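Local coordinates for protein phosphosugar isomerase (Escherichia coli O6:H1, PDB 5UQI) that binds arabinose-5-phosphate in a sugar isomerase (SIS) domain and probably interconverts it with ribulose 5-phosphate, at residues A63-S67 and T68-S72; F13-N16 and E17-A20; F74-G77 and T78-V81; S30-A33 and N34-K37. All blocks are in the same frame, centred on the assembly; numbering follows the deposited sequence.

Contact 1. Residues A63-S67 and T68-S72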
loop_
_atom_site.group_PDB
_atom_site.type_symbol
_atom_site.label_atom_id
_atom_site.label_comp_id
_atom_site.label_asym_id
_atom_site.label_seq_id
_atom_site.Cartn_x
_atom_site.Cartn_y
_atom_site.Cartn_z
ATOM N N ALA A 63 -3.220 -1.866 9.562
ATOM C CA ALA A 63 -4.100 -1.620 10.687
ATOM C C ALA A 63 -5.540 -1.382 10.188
ATOM O O ALA A 63 -6.478 -1.888 10.785
ATOM C CB ALA A 63 -3.566 -0.426 11.503
ATOM N N THR A 64 -5.675 -0.663 9.076
ATOM C CA THR A 64 -7.032 -0.358 8.516
ATOM C C THR A 64 -7.681 -1.650 7.982
ATOM O O THR A 64 -8.867 -1.894 8.229
ATOM C CB THR A 64 -6.861 0.719 7.453
ATOM O OG1 THR A 64 -6.724 1.949 8.228
ATOM C CG2 THR A 64 -8.143 0.895 6.664
ATOM N N PHE A 65 -6.892 -2.503 7.309
ATOM C CA PHE A 65 -7.464 -3.782 6.866
ATOM C C PHE A 65 -7.958 -4.540 8.075
ATOM O O PHE A 65 -9.103 -5.027 8.095
ATOM C CB PHE A 65 -6.357 -4.652 6.152
ATOM C CG PHE A 65 -6.279 -4.433 4.657
ATOM C CD1 PHE A 65 -6.187 -3.139 4.054
ATOM C CD2 PHE A 65 -6.187 -5.554 3.869
ATOM C CE1 PHE A 65 -6.165 -3.007 2.651
ATOM C CE2 PHE A 65 -6.109 -5.414 2.474
ATOM C CZ PHE A 65 -6.098 -4.161 1.890
ATOM N N ALA A 66 -7.132 -4.647 9.130
ATOM C CA ALA A 66 -7.517 -5.453 10.285
ATOM C C ALA A 66 -8.765 -4.907 10.983
ATOM O O ALA A 66 -9.669 -5.699 11.405
ATOM C CB ALA A 66 -6.373 -5.488 11.288
ATOM N N SER A 67 -8.811 -3.604 11.123
ATOM C CA SER A 67 -9.898 -2.923 11.889
ATOM C C SER A 67 -11.201 -3.009 11.138
ATOM O O SER A 67 -12.239 -2.832 11.795
ATOM C CB SER A 67 -9.545 -1.478 12.153
ATOM O OG SER A 67 -9.437 -0.757 11.002
ATOM N N THR A 68 -11.143 -3.304 9.853
ATOM C CA THR A 68 -12.371 -3.380 9.022
ATOM C C THR A 68 -12.637 -4.802 8.574
ATOM O O THR A 68 -13.474 -4.975 7.671
ATOM C CB THR A 68 -12.295 -2.444 7.841
ATOM O OG1 THR A 68 -11.199 -2.807 6.995
ATOM C CG2 THR A 68 -12.099 -0.963 8.266
ATOM N N GLY A 69 -11.995 -5.802 9.172
ATOM C CA GLY A 69 -12.366 -7.193 8.975
ATOM C C GLY A 69 -11.495 -8.095 8.131
ATOM O O GLY A 69 -11.853 -9.227 7.889
ATOM N N THR A 70 -10.340 -7.583 7.679
ATOM C CA THR A 70 -9.402 -8.418 6.922
ATOM C C THR A 70 -8.089 -8.570 7.764
ATOM O O THR A 70 -7.308 -7.632 7.753
ATOM C CB THR A 70 -9.109 -7.731 5.583
ATOM O OG1 THR A 70 -10.355 -7.566 4.857
ATOM C CG2 THR A 70 -8.135 -8.584 4.757
ATOM N N PRO A 71 -7.858 -9.712 8.437
ATOM C CA PRO A 71 -6.704 -9.872 9.312
ATOM C C PRO A 71 -5.444 -9.556 8.471
ATOM O O PRO A 71 -5.236 -10.130 7.390
ATOM C CB PRO A 71 -6.779 -11.321 9.778
ATOM C CG PRO A 71 -8.328 -11.451 9.946
ATOM C CD PRO A 71 -8.837 -10.803 8.690
ATOM N N SER A 72 -4.588 -8.735 9.060
ATOM C CA SER A 72 -3.436 -8.171 8.320
ATOM C C SER A 72 -2.446 -7.673 9.345
ATOM O O SER A 72 -2.834 -7.267 10.411
ATOM C CB SER A 72 -3.936 -6.978 7.530
ATOM O OG SER A 72 -2.927 -6.366 6.790
#
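A Schellman motif closes helix 52-67, with Thr68, Gly69 and Thr70 folding back onto Phe65 and Ala66. Thr70 N bonds to Phe65 O at 2.9 Å, with an angle of 161° at the hydrogen. Gly69 N bonds to Ala66 O at 3.2 Å. Gly69 is the C-prime residue, and its positive phi, readily adopted by glycine, swings the chain off the helix axis. Phe65 O is gripped twice. Thr68 N also donates to it at 3.2 Å, and the N-H groups of Thr68 and Thr70 arrive from opposite faces of its carbonyl plane. The Thr68 hydroxyl adds a side-chain tie, donating from OG1 to Thr64 O over 2.8 Å. With chi1 at 62°, OG1 lies between its own backbone N and carbonyl carbon and is aimed back at the last helical turn. Beyond these bonds the contact is apolar. Phe65 and Thr70 run side by side, and Phe65 CD2 meets Thr70 CG2 at 3.7 Å. Phe65 CB rests against Ser72 CB at 3.6 Å, while Ser72 OG bonds to Val46 O. The Phe65 ring meets Phe48 of strand 46-50 edge-to-face and touches Val168 and Ala169 of helix 156-175. The turn thus links helix 52-67 to strand 72-76, an outermost strand of the parallel sheet in this chain, with helix 156-175 packed alongside.

Contact 2. Residues F13-N16 and E17-A20; sequences FMHN and ELKA
Residues Phe13 to Ala20 form two regular turns of helix 3-25, where Glu17, Leu18, Lys19 and Ala20 each give their N-H to the carbonyl four residues earlier. The bond from Leu18 N to Met14 O is 2.9 Å long and lies in the carbonyl plane. That from Lys19 N to His15 O is also 2.9 Å, with the donor tilted 20° from the plane. The distinctive side-chain pair is His15 and Lys19, one turn apart on an exposed side of the helix. Lys19 CG lies over one face of the imidazole, 4.1 Å from the His15 ring centroid, in a CH-pi contact offset toward the rim. The next methylene follows the ring, and Lys19 CD comes within 3.5 Å of His15 NE2. The imidazole reaches this place because His15 CG is anti to the backbone N (chi1 175°), which carries the ring along the helix toward Lys19. Leu18 CD2 approaches the same ring more loosely, 4.2 Å from His15 ND1. Another side of the helix faces the protein. There Glu17 OE1 bonds to Thr159 OG1, Asn16 ND2 bonds to the carbonyl of Ala147, and Ala20 packs on Cys156 and Val160 of helix 156-175. The lysine thus offers its methylenes to the ring and keeps its charge apart, with Lys19 NZ 5.4 Å from His15 NE2. A protonated histidine would probably feel some repulsion from the ammonium at that distance, so the contact is likely to favour the neutral ring slightly.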
loop_
_atom_site.group_PDB
_atom_site.type_symbol
_atom_site.label_atom_id
_atom_site.label_comp_id
_atom_site.label_asym_id
_atom_site.label_seq_id
_atom_site.Cartn_x
_atom_site.Cartn_y
_atom_site.Cartn_z
ATOM N N PHE A 13 0.666 23.177 -1.538
ATOM C CA PHE A 13 1.169 21.814 -1.400
ATOM C C PHE A 13 -0.001 20.847 -1.260
ATOM O O PHE A 13 0.044 19.728 -1.785
ATOM C CB PHE A 13 2.114 21.724 -0.211
ATOM C CG PHE A 13 3.425 22.462 -0.410
ATOM C CD1 PHE A 13 4.297 22.137 -1.450
ATOM C CD2 PHE A 13 3.792 23.478 0.460
ATOM C CE1 PHE A 13 5.517 22.836 -1.631
ATOM C CE2 PHE A 13 5.031 24.146 0.306
ATOM C CZ PHE A 13 5.883 23.852 -0.747
ATOM N N MET A 14 -1.025 21.243 -0.494
ATOM C CA MET A 14 -2.237 20.430 -0.357
ATOM C C MET A 14 -2.893 20.171 -1.685
ATOM O O MET A 14 -3.313 19.057 -1.975
ATOM C CB MET A 14 -3.259 21.061 0.637
ATOM C CG MET A 14 -2.702 21.270 2.029
ATOM S SD MET A 14 -4.075 21.812 3.081
ATOM C CE MET A 14 -5.199 20.421 3.126
ATOM N N HIS A 15 -2.935 21.229 -2.509
ATOM C CA HIS A 15 -3.542 21.085 -3.805
ATOM C C HIS A 15 -2.762 20.118 -4.719
ATOM O O HIS A 15 -3.416 19.348 -5.454
ATOM C CB HIS A 15 -3.634 22.486 -4.445
ATOM C CG HIS A 15 -4.131 22.468 -5.854
ATOM N ND1 HIS A 15 -5.448 22.227 -6.184
ATOM C CD2 HIS A 15 -3.473 22.657 -7.021
ATOM C CE1 HIS A 15 -5.575 22.256 -7.500
ATOM N NE2 HIS A 15 -4.398 22.531 -8.030
ATOM N N ASN A 16 -1.414 20.122 -4.629
ATOM C CA ASN A 16 -0.613 19.178 -5.415
ATOM C C ASN A 16 -1.035 17.748 -5.026
ATOM O O ASN A 16 -1.160 16.862 -5.893
ATOM C CB ASN A 16 0.892 19.357 -5.155
ATOM C CG ASN A 16 1.441 20.573 -5.864
ATOM O OD1 ASN A 16 0.724 21.178 -6.670
ATOM N ND2 ASN A 16 2.692 20.924 -5.598
ATOM N N GLU A 17 -1.210 17.513 -3.730
ATOM C CA GLU A 17 -1.612 16.138 -3.296
ATOM C C GLU A 17 -3.010 15.767 -3.752
ATOM O O GLU A 17 -3.280 14.648 -4.224
ATOM C CB GLU A 17 -1.468 15.931 -1.751
ATOM C CG GLU A 17 -0.036 16.079 -1.308
ATOM C CD GLU A 17 0.231 15.411 0.015
ATOM O OE1 GLU A 17 -0.654 14.679 0.517
ATOM O OE2 GLU A 17 1.318 15.676 0.551
ATOM N N LEU A 18 -3.903 16.755 -3.705
ATOM C CA LEU A 18 -5.253 16.577 -4.185
ATOM C C LEU A 18 -5.218 16.172 -5.672
ATOM O O LEU A 18 -5.930 15.247 -6.047
ATOM C CB LEU A 18 -6.024 17.892 -3.989
ATOM C CG LEU A 18 -7.523 17.920 -4.405
ATOM C CD1 LEU A 18 -8.394 17.273 -3.343
ATOM C CD2 LEU A 18 -8.005 19.350 -4.631
ATOM N N LYS A 19 -4.398 16.850 -6.469
ATOM C CA LYS A 19 -4.319 16.529 -7.912
ATOM C C LYS A 19 -3.851 15.097 -8.149
ATOM O O LYS A 19 -4.363 14.403 -9.027
ATOM C CB LYS A 19 -3.414 17.500 -8.646
ATOM C CG LYS A 19 -4.067 18.865 -8.840
ATOM C CD LYS A 19 -3.108 19.757 -9.645
ATOM C CE LYS A 19 -3.041 19.354 -11.128
ATOM N NZ LYS A 19 -1.708 19.626 -11.752
ATOM N N ALA A 20 -2.871 14.683 -7.360
ATOM C CA ALA A 20 -2.321 13.309 -7.509
ATOM C C ALA A 20 -3.410 12.268 -7.233
ATOM O O ALA A 20 -3.489 11.246 -7.907
ATOM C CB ALA A 20 -1.122 13.171 -6.572
#

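Contact 3. Residues F74-G77 and T78-V81; sequences FVHG and TEAV
His76 stands at the N-cap of the helix that holds Ala80, in a strand-turn-helix unit of the alpha/beta SIS domain. Strand 72-76 leads here into helix 77-84. The tight side faces the protein interior. His76 O takes the N-H of Ala80 N at 2.8 Å, and the donor lies nearly along the C=O axis. This bond sets the first turn of the helix. Ala80 CB points back into the turn and sits 3.4 Å from Gly77 O. It also meets Val75 CG1 at 3.8 Å, joining the strand to the helix by an apolar contact. Val75 CG1 is anti to the backbone N (chi1 172°), which brings this methyl to the alanine. Val75 also packs on Met87, and the backbone of Gly77 is bonded to that of Gly50. The other side is looser and nearer to solvent. Glu79 is exposed, and its CG lies 3.8 Å from His76 CB. Beyond CG the chain bends at chi2. The carboxylate and the imidazole do not meet, as Glu79 OE2 stays 5.0 Å from His76 ND1. The imidazole instead lies alongside Thr78, both side chains pointing the same way, and also touches Val51 of the sugar phosphate pocket. Thr78 CB meets the ring at its edge and in its plane, 3.5 Å from both His76 ND1 and His76 CE1.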
loop_
_atom_site.group_PDB
_atom_site.type_symbol
_atom_site.label_atom_id
_atom_site.label_comp_id
_atom_site.label_asym_id
_atom_site.label_seq_id
_atom_site.Cartn_x
_atom_site.Cartn_y
_atom_site.Cartn_z
ATOM N N PHE A 74 1.886 -5.770 9.510
ATOM C CA PHE A 74 2.995 -5.180 8.791
ATOM C C PHE A 74 4.300 -5.824 9.200
ATOM O O PHE A 74 4.555 -6.060 10.399
ATOM C CB PHE A 74 3.024 -3.674 9.192
ATOM C CG PHE A 74 4.290 -2.982 8.719
ATOM C CD1 PHE A 74 4.485 -2.703 7.363
ATOM C CD2 PHE A 74 5.289 -2.595 9.655
ATOM C CE1 PHE A 74 5.653 -2.017 6.928
ATOM C CE2 PHE A 74 6.462 -1.916 9.155
ATOM C CZ PHE A 74 6.629 -1.642 7.833
ATOM N N VAL A 75 5.175 -6.044 8.178
ATOM C CA VAL A 75 6.562 -6.496 8.391
ATOM C C VAL A 75 7.438 -5.519 7.673
ATOM O O VAL A 75 7.311 -5.279 6.457
ATOM C CB VAL A 75 6.764 -7.910 7.833
ATOM C CG1 VAL A 75 8.250 -8.264 7.884
ATOM C CG2 VAL A 75 5.973 -8.934 8.652
ATOM N N HIS A 76 8.366 -4.910 8.417
ATOM C CA HIS A 76 9.309 -3.983 7.758
ATOM C C HIS A 76 10.252 -4.715 6.843
ATOM O O HIS A 76 10.705 -5.799 7.173
ATOM C CB HIS A 76 10.071 -3.276 8.894
ATOM C CG HIS A 76 10.949 -2.165 8.418
ATOM N ND1 HIS A 76 12.254 -2.410 7.985
ATOM C CD2 HIS A 76 10.748 -0.830 8.301
ATOM C CE1 HIS A 76 12.795 -1.260 7.615
ATOM N NE2 HIS A 76 11.925 -0.284 7.850
ATOM N N GLY A 77 10.540 -4.116 5.674
ATOM C CA GLY A 77 11.338 -4.861 4.658
ATOM C C GLY A 77 12.740 -5.239 5.145
ATOM O O GLY A 77 13.264 -6.322 4.839
ATOM N N THR A 78 13.395 -4.393 5.958
ATOM C CA THR A 78 14.702 -4.787 6.518
ATOM C C THR A 78 14.552 -5.795 7.602
ATOM O O THR A 78 15.292 -6.768 7.663
ATOM C CB THR A 78 15.414 -3.536 7.121
ATOM O OG1 THR A 78 15.770 -2.743 5.976
ATOM C CG2 THR A 78 16.695 -3.905 7.867
ATOM N N GLU A 79 13.588 -5.619 8.475
ATOM C CA GLU A 79 13.408 -6.660 9.478
ATOM C C GLU A 79 13.071 -8.037 8.852
ATOM O O GLU A 79 13.499 -9.069 9.390
ATOM C CB GLU A 79 12.285 -6.268 10.476
ATOM C CG GLU A 79 12.639 -4.919 11.207
ATOM C CD GLU A 79 13.957 -5.035 11.965
ATOM O OE1 GLU A 79 14.137 -6.118 12.650
ATOM O OE2 GLU A 79 14.889 -4.189 11.799
ATOM N N ALA A 80 12.334 -8.041 7.718
ATOM C CA ALA A 80 12.030 -9.278 7.037
ATOM C C ALA A 80 13.296 -10.082 6.750
ATOM O O ALA A 80 13.307 -11.274 6.965
ATOM C CB ALA A 80 11.301 -8.921 5.734
ATOM N N VAL A 81 14.343 -9.405 6.268
ATOM C CA VAL A 81 15.544 -10.194 5.829
ATOM C C VAL A 81 16.465 -10.479 7.023
ATOM O O VAL A 81 17.525 -11.094 6.888
ATOM C CB VAL A 81 16.279 -9.500 4.668
ATOM C CG1 VAL A 81 15.357 -9.421 3.456
ATOM C CG2 VAL A 81 16.954 -8.166 5.060
#

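Contact 4. Residues S30-A33 and N34-K37; sequences SEFA and NLIK
A water molecule bridges Ser30 O and Asn34 N at the start of helix 32-41. It donates to Ser30 O at 2.7 Å and accepts the Asn34 N-H at 2.8 Å. It thus stands in for the direct bond between residues four apart. The regular helical bonds begin one residue on. Leu35 N donates to Glu31 O at 2.9 Å, in the carbonyl plane. Ile36 N to Phe32 O and Lys37 N to Ala33 O follow at 3.0 Å each, the latter nearly straight at 171°. The Phe32 and Leu35 side chains lie side by side, with Leu35 CD2 touching the ring at Phe32 CD2, 4.0 Å away. Chi1 of 173° and chi2 of 65° together set Leu35 CD2 beside the ring. The pair turns inward: Leu35 packs on strands 120-124 and 137-140, and Phe32 on Val139 and on Val164 and Val168 of helix 156-175. Glu31 OE2 bonds to the backbone N of Glu140. The helix is therefore amphipathic here. Its apolar groups seat it on the sheet and on helix 156-175, while water satisfies backbone polar groups at its first turn.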
loop_
_atom_site.group_PDB
_atom_site.type_symbol
_atom_site.label_atom_id
_atom_site.label_comp_id
_atom_site.label_asym_id
_atom_site.label_seq_id
_atom_site.Cartn_x
_atom_site.Cartn_y
_atom_site.Cartn_z
ATOM N N SER A 30 -7.779 -0.898 -13.855
ATOM C CA SER A 30 -8.217 -2.224 -14.411
ATOM C C SER A 30 -7.957 -3.429 -13.531
ATOM O O SER A 30 -8.851 -4.287 -13.362
ATOM C CB SER A 30 -7.584 -2.418 -15.786
ATOM O OG SER A 30 -8.139 -1.405 -16.608
ATOM N N GLU A 31 -6.764 -3.468 -12.923
ATOM C CA GLU A 31 -6.368 -4.648 -12.127
ATOM C C GLU A 31 -6.963 -4.672 -10.726
ATOM O O GLU A 31 -6.756 -5.619 -9.987
ATOM C CB GLU A 31 -4.815 -4.752 -12.080
ATOM C CG GLU A 31 -4.059 -3.661 -11.337
ATOM C CD GLU A 31 -3.880 -2.303 -12.057
ATOM O OE1 GLU A 31 -4.864 -1.739 -12.582
ATOM O OE2 GLU A 31 -2.769 -1.721 -12.078
ATOM N N PHE A 32 -7.744 -3.661 -10.382
ATOM C CA PHE A 32 -8.331 -3.636 -9.001
ATOM C C PHE A 32 -9.371 -4.680 -8.735
ATOM O O PHE A 32 -9.519 -5.134 -7.581
ATOM C CB PHE A 32 -8.805 -2.248 -8.609
ATOM C CG PHE A 32 -7.668 -1.357 -8.184
ATOM C CD1 PHE A 32 -6.695 -0.939 -9.072
ATOM C CD2 PHE A 32 -7.522 -1.040 -6.854
ATOM C CE1 PHE A 32 -5.643 -0.111 -8.689
ATOM C CE2 PHE A 32 -6.429 -0.263 -6.453
ATOM C CZ PHE A 32 -5.528 0.216 -7.366
ATOM N N ALA A 33 -10.101 -5.107 -9.776
ATOM C CA ALA A 33 -11.020 -6.197 -9.557
ATOM C C ALA A 33 -10.266 -7.476 -9.227
ATOM O O ALA A 33 -10.651 -8.205 -8.299
ATOM C CB ALA A 33 -11.906 -6.372 -10.789
ATOM N N ASN A 34 -9.190 -7.768 -9.978
ATOM C CA ASN A 34 -8.372 -8.939 -9.668
ATOM C C ASN A 34 -7.754 -8.795 -8.262
ATOM O O ASN A 34 -7.707 -9.784 -7.528
ATOM C CB ASN A 34 -7.243 -9.100 -10.663
ATOM C CG ASN A 34 -7.720 -9.733 -11.930
ATOM O OD1 ASN A 34 -8.778 -10.386 -11.960
ATOM N ND2 ASN A 34 -6.972 -9.542 -12.970
ATOM N N LEU A 35 -7.394 -7.564 -7.887
ATOM C CA LEU A 35 -6.823 -7.347 -6.526
ATOM C C LEU A 35 -7.840 -7.766 -5.453
ATOM O O LEU A 35 -7.519 -8.518 -4.495
ATOM C CB LEU A 35 -6.360 -5.892 -6.395
ATOM C CG LEU A 35 -5.910 -5.496 -4.960
ATOM C CD1 LEU A 35 -4.652 -6.310 -4.571
ATOM C CD2 LEU A 35 -5.614 -4.020 -4.929
ATOM N N ILE A 36 -9.084 -7.304 -5.629
ATOM C CA ILE A 36 -10.135 -7.641 -4.677
ATOM C C ILE A 36 -10.340 -9.157 -4.587
ATOM O O ILE A 36 -10.449 -9.715 -3.503
ATOM C CB ILE A 36 -11.475 -6.900 -4.996
ATOM C CG1 ILE A 36 -11.363 -5.405 -4.695
ATOM C CG2 ILE A 36 -12.648 -7.535 -4.227
ATOM C CD1 ILE A 36 -11.257 -5.053 -3.233
ATOM N N LYS A 37 -10.448 -9.829 -5.730
ATOM C CA LYS A 37 -10.616 -11.275 -5.750
ATOM C C LYS A 37 -9.514 -12.055 -5.082
ATOM O O LYS A 37 -9.797 -12.966 -4.339
ATOM C CB LYS A 37 -10.810 -11.735 -7.195
ATOM C CG LYS A 37 -12.064 -11.124 -7.798
ATOM C CD LYS A 37 -12.227 -11.524 -9.258
ATOM C CE LYS A 37 -13.363 -10.745 -9.887
ATOM N NZ LYS A 37 -13.408 -11.065 -11.340
HETATM O O HOH W 1 -8.887 -6.922 -12.675
#

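In the fold
The four contacts lie in series along the chain, contact 2 first, then contacts 4, 1 and 3. Contact 3 is near the sugar phosphate, with the His76 side chain about 9 Å from bound arabinose-5-phosphate. In contact 2 the Glu17 side chain is about 12 Å from it. These two are on opposite sides of the chain's centre, their own centres 30 Å apart. Contacts 1 and 3 adjoin in sequence and lie at the two ends of strand 72-76. Helix 52-67, which contact 1 closes, starts among the pocket residues Gly52, Lys53 and Ser54. Contact 4 comes within about 7 Å of contact 1 at the nearest atoms. Helix 156-175 touches contacts 1, 2 and 4.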